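Local coordinates for protein lipoteichoic acid primase (Listeria monocytogenes, PDB 4UOP) that is a lipoteichoic acid primase whose extracellular catalytic domain belongs to the sulfatase family and holds a magnesium ion, at residues Asp31-Lys35 with Gly354-Met358; Ile332-Gly336 with Asp362-Ser366. One frame throughout, in Å; residues are numbered along the deposited sequence.

In the fold
Contact 1 and contact 2 interleave along the chain: 31-35, then 332-336, then 354-358, then 362-366. Their centres lie 20 Å apart, and both draw one segment from the loop between helix 341-348 and strand 371-373. Residues 354-358, early in that loop, meet the start of helix 34-41 at the surface, with the contact's centre 23 Å from the centre of the chain. A few residues later 362-366 packs deeper, against the loop that joins strands 330-331 and 336-337, with the contact's centre 14 Å from the chain centre. One connection of the sulfatase-type domain is thus tied at one point to the N-terminal helix and at another to the edge of the mixed sheet.

Contact 1. Residues Asp31-Lys35 with Gly354-Met358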
loop_
_atom_site.group_PDB
_atom_site.type_symbol
_atom_site.label_atom_id
_atom_site.label_comp_id
_atom_site.label_asym_id
_atom_site.label_seq_id
_atom_site.Cartn_x
_atom_site.Cartn_y
_atom_site.Cartn_z
ATOM N N ASP B 31 -25.166 -11.587 -1.608
ATOM C CA ASP B 31 -25.593 -12.651 -0.641
ATOM C C ASP B 31 -24.895 -12.569 0.730
ATOM O O ASP B 31 -25.145 -13.411 1.594
ATOM C CB ASP B 31 -25.346 -14.042 -1.240
ATOM C CG ASP B 31 -26.047 -14.247 -2.578
ATOM O OD1 ASP B 31 -26.935 -13.437 -2.928
ATOM O OD2 ASP B 31 -25.705 -15.223 -3.282
ATOM N N ILE B 32 -24.024 -11.573 0.920
ATOM C CA ILE B 32 -23.320 -11.362 2.191
ATOM C C ILE B 32 -24.276 -10.740 3.197
ATOM O O ILE B 32 -24.812 -9.663 2.954
ATOM C CB ILE B 32 -22.106 -10.412 2.021
ATOM C CG1 ILE B 32 -21.079 -11.008 1.046
ATOM C CG2 ILE B 32 -21.445 -10.126 3.367
ATOM C CD1 ILE B 32 -19.968 -10.059 0.648
ATOM N N THR B 33 -24.476 -11.419 4.323
ATOM C CA THR B 33 -25.320 -10.922 5.406
ATOM C C THR B 33 -24.528 -10.751 6.693
ATOM O O THR B 33 -23.401 -11.248 6.812
ATOM C CB THR B 33 -26.463 -11.896 5.721
ATOM O OG1 THR B 33 -25.930 -13.082 6.319
ATOM C CG2 THR B 33 -27.243 -12.247 4.447
ATOM N N ALA B 34 -25.139 -10.077 7.664
ATOM C CA ALA B 34 -24.496 -9.830 8.959
ATOM C C ALA B 34 -24.233 -11.132 9.700
ATOM O O ALA B 34 -23.186 -11.309 10.346
ATOM C CB ALA B 34 -25.357 -8.909 9.803
ATOM N N LYS B 35 -25.198 -12.045 9.612
ATOM C CA LYS B 35 -25.095 -13.348 10.253
ATOM C C LYS B 35 -23.944 -14.156 9.669
ATOM O O LYS B 35 -23.161 -14.747 10.407
ATOM C CB LYS B 35 -26.423 -14.114 10.069
ATOM C CG LYS B 35 -26.497 -15.474 10.740
ATOM C CD LYS B 35 -26.379 -15.378 12.253
ATOM C CE LYS B 35 -27.012 -16.587 12.939
ATOM N NZ LYS B 35 -26.558 -17.878 12.348
ATOM N N GLY B 354 -29.173 -4.554 13.910
ATOM C CA GLY B 354 -30.018 -5.245 12.938
ATOM C C GLY B 354 -29.272 -5.971 11.834
ATOM O O GLY B 354 -28.461 -6.851 12.102
ATOM N N ASP B 355 -29.549 -5.591 10.588
ATOM C CA ASP B 355 -28.969 -6.260 9.421
ATOM C C ASP B 355 -27.665 -5.609 8.977
ATOM O O ASP B 355 -27.092 -5.996 7.956
ATOM C CB ASP B 355 -29.937 -6.244 8.230
ATOM C CG ASP B 355 -31.250 -6.955 8.520
ATOM O OD1 ASP B 355 -31.257 -7.915 9.325
ATOM O OD2 ASP B 355 -32.277 -6.552 7.923
ATOM N N GLN B 356 -27.189 -4.615 9.724
ATOM C CA GLN B 356 -25.969 -3.939 9.331
ATOM C C GLN B 356 -24.775 -4.872 9.508
ATOM O O GLN B 356 -24.566 -5.450 10.577
ATOM C CB GLN B 356 -25.769 -2.646 10.114
ATOM C CG GLN B 356 -24.479 -1.934 9.730
ATOM C CD GLN B 356 -24.495 -0.454 10.026
ATOM O OE1 GLN B 356 -25.540 0.131 10.263
ATOM N NE2 GLN B 356 -23.325 0.161 9.998
ATOM N N ILE B 357 -24.005 -5.016 8.438
ATOM C CA ILE B 357 -22.841 -5.882 8.439
ATOM C C ILE B 357 -21.728 -5.187 9.238
ATOM O O ILE B 357 -21.443 -4.007 9.013
ATOM C CB ILE B 357 -22.406 -6.203 7.001
ATOM C CG1 ILE B 357 -23.422 -7.173 6.375
ATOM C CG2 ILE B 357 -21.020 -6.824 6.979
ATOM C CD1 ILE B 357 -23.448 -7.165 4.865
ATOM N N MET B 358 -21.183 -5.892 10.217
ATOM C CA MET B 358 -20.047 -5.403 11.015
ATOM C C MET B 358 -19.022 -6.527 11.088
ATOM O O MET B 358 -19.355 -7.657 11.457
ATOM C CB MET B 358 -20.498 -4.987 12.427
ATOM C CG MET B 358 -21.414 -3.750 12.487
ATOM S SD MET B 358 -21.745 -3.205 14.183
ATOM C CE MET B 358 -22.576 -4.642 14.892
HETATM O O HOH W 1 -21.954 -8.820 10.720
HETATM O O HOH W 2 -27.306 -8.562 6.844
#
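The CA atoms of Ala34 and Ile357 lie nearest each other across the segments, 4.3 Å apart, where the start of helix 34-41 meets an irregular loop. The touching parts run 132° apart, and no direct hydrogen bond joins them. On one side the motif is a helix N-cap: Thr33 precedes the first turn, and its OG1 bonds the backbone N of Asn36. The Thr33 side chain therefore serves its own helix, while its neighbours Ile32 and Ala34 touch the loop.

Ile357 and Ala34 carry most of the contact. The CG1 of Ile357 lies beside the backbone N, anti to the carbonyl carbon (chi1 -72°), and in that position packs 3.6 Å from Ala34 N. One bond further out, CD1 comes to 3.4 Å from Ile32 O and also touches Ile32 CG2, at 3.9 Å; the two isoleucine side chains cross at about a right angle. Ala34 contributes its methyl group, which sits against main-chain oxygens, with CB 3.6 Å from Gln356 O. Beyond the pair, Val37 of the same helix touches both isoleucines, and helix 412-433 adds Tyr427 to Ile32 and Tyr431 to Ile357.

Polar groups of the two backbones are linked through water instead. One water accepts from Met358 N and lies within bonding distance of Ala34 O. A second serves Ala34 N, an amide of the helix's first turn, by accepting from it at 2.8 Å while donating to Asp355 O, also at 2.8 Å.

Contact 2. Residues Ile332-Gly336 with Asp362-Ser366; sequences IKNVG and DILNS
Asn334 is extended about its first torsion, its CG opposite the backbone N (chi1 -172°), which carries the amide across to Ile363 and Ser366, while Ser366 OG is turned back between its own N and carbonyl carbon to meet it. Asn334 ND2 donates to Ile363 O at 3.0 Å, nearly straight at 166°, with the acceptor in the amide plane. A weak second bond runs from the same ND2 to Ser366 OG at 2.8 Å, bent to 126°. OG in turn donates to Asp362 O, which Asn365 N reaches from the opposite face. Leu364 N to Asp362 OD1 (3.1 Å) closes an Asx turn at the start of 362-366.

Apolar contacts lie to one side of these bonds: Ile332 CD1 touches Leu364 CD2 at 4.1 Å and Ile363 CD1 at 4.2 Å, its side chain crossing each at about a right angle. Ile363 CG2 rests 4.0 Å from Gly336 CA.

Asn369 N binds Asn334 OD1, so the amide is held at both ends. Met94 of strand 94-100 touches Ile332 and Leu364, and Thr344 of helix 341-348 bonds Ile363 N, placing the contact between that helix and the edge of the mixed sheet at strands 330-331 and 336-337.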
loop_
_atom_site.group_PDB
_atom_site.type_symbol
_atom_site.label_atom_id
_atom_site.label_comp_id
_atom_site.label_asym_id
_atom_site.label_seq_id
_atom_site.Cartn_x
_atom_site.Cartn_y
_atom_site.Cartn_z
ATOM N N ILE B 332 -9.774 -4.595 30.438
ATOM C CA ILE B 332 -10.550 -5.491 29.585
ATOM C C ILE B 332 -9.619 -6.621 29.143
ATOM O O ILE B 332 -8.561 -6.371 28.560
ATOM C CB ILE B 332 -11.097 -4.759 28.334
ATOM C CG1 ILE B 332 -11.952 -3.552 28.726
ATOM C CG2 ILE B 332 -11.920 -5.716 27.481
ATOM C CD1 ILE B 332 -12.136 -2.544 27.612
ATOM N N LYS B 333 -10.017 -7.866 29.392
ATOM C CA LYS B 333 -9.165 -9.013 29.065
ATOM C C LYS B 333 -9.259 -9.425 27.600
ATOM O O LYS B 333 -8.296 -9.893 27.032
ATOM C CB LYS B 333 -9.511 -10.208 29.961
ATOM C CG LYS B 333 -9.407 -9.921 31.452
ATOM C CD LYS B 333 -8.081 -9.303 31.866
ATOM C CE LYS B 333 -6.883 -10.133 31.429
ATOM N NZ LYS B 333 -5.629 -9.662 32.092
ATOM N N ASN B 334 -10.417 -9.253 27.001
ATOM C CA ASN B 334 -10.651 -9.656 25.629
ATOM C C ASN B 334 -9.944 -8.672 24.688
ATOM O O ASN B 334 -10.045 -7.452 24.877
ATOM C CB ASN B 334 -12.160 -9.687 25.415
ATOM C CG ASN B 334 -12.586 -10.272 24.077
ATOM O OD1 ASN B 334 -12.016 -11.233 23.562
ATOM N ND2 ASN B 334 -13.636 -9.698 23.527
ATOM N N VAL B 335 -9.256 -9.186 23.677
ATOM C CA VAL B 335 -8.583 -8.310 22.723
ATOM C C VAL B 335 -9.557 -7.628 21.794
ATOM O O VAL B 335 -10.679 -8.090 21.577
ATOM C CB VAL B 335 -7.505 -9.006 21.861
ATOM C CG1 VAL B 335 -6.434 -9.580 22.747
ATOM C CG2 VAL B 335 -8.113 -10.062 20.940
ATOM N N GLY B 336 -9.100 -6.521 21.226
ATOM C CA GLY B 336 -9.880 -5.782 20.274
ATOM C C GLY B 336 -8.996 -5.015 19.327
ATOM O O GLY B 336 -7.790 -4.864 19.559
ATOM N N ASP B 362 -18.367 -6.949 19.508
ATOM C CA ASP B 362 -18.568 -6.311 20.799
ATOM C C ASP B 362 -17.580 -6.920 21.793
ATOM O O ASP B 362 -17.741 -8.043 22.260
ATOM C CB ASP B 362 -20.018 -6.490 21.243
ATOM C CG ASP B 362 -20.297 -5.966 22.637
ATOM O OD1 ASP B 362 -19.399 -5.392 23.298
ATOM O OD2 ASP B 362 -21.452 -6.128 23.083
ATOM N N ILE B 363 -16.546 -6.162 22.148
ATOM C CA ILE B 363 -15.489 -6.748 22.950
ATOM C C ILE B 363 -15.875 -6.961 24.417
ATOM O O ILE B 363 -15.202 -7.704 25.117
ATOM C CB ILE B 363 -14.173 -5.955 22.856
ATOM C CG1 ILE B 363 -14.277 -4.604 23.526
ATOM C CG2 ILE B 363 -13.739 -5.815 21.393
ATOM C CD1 ILE B 363 -12.906 -3.973 23.743
ATOM N N LEU B 364 -16.942 -6.325 24.882
ATOM C CA LEU B 364 -17.372 -6.529 26.268
ATOM C C LEU B 364 -18.296 -7.741 26.420
ATOM O O LEU B 364 -18.703 -8.070 27.537
ATOM C CB LEU B 364 -18.049 -5.276 26.816
ATOM C CG LEU B 364 -17.196 -3.997 26.801
ATOM C CD1 LEU B 364 -17.991 -2.841 27.365
ATOM C CD2 LEU B 364 -15.912 -4.201 27.567
ATOM N N ASN B 365 -18.625 -8.396 25.318
ATOM C CA ASN B 365 -19.504 -9.568 25.355
ATOM C C ASN B 365 -18.953 -10.784 24.631
ATOM O O ASN B 365 -19.694 -11.671 24.218
ATOM C CB ASN B 365 -20.876 -9.188 24.835
ATOM C CG ASN B 365 -21.685 -8.495 25.885
ATOM O OD1 ASN B 365 -22.073 -9.109 26.878
ATOM N ND2 ASN B 365 -21.885 -7.192 25.724
ATOM N N SER B 366 -17.645 -10.832 24.527
ATOM C CA SER B 366 -16.960 -11.986 23.971
ATOM C C SER B 366 -15.685 -12.173 24.751
ATOM O O SER B 366 -15.258 -11.281 25.493
ATOM C CB SER B 366 -16.681 -11.770 22.485
ATOM O OG SER B 366 -15.942 -10.583 22.267
#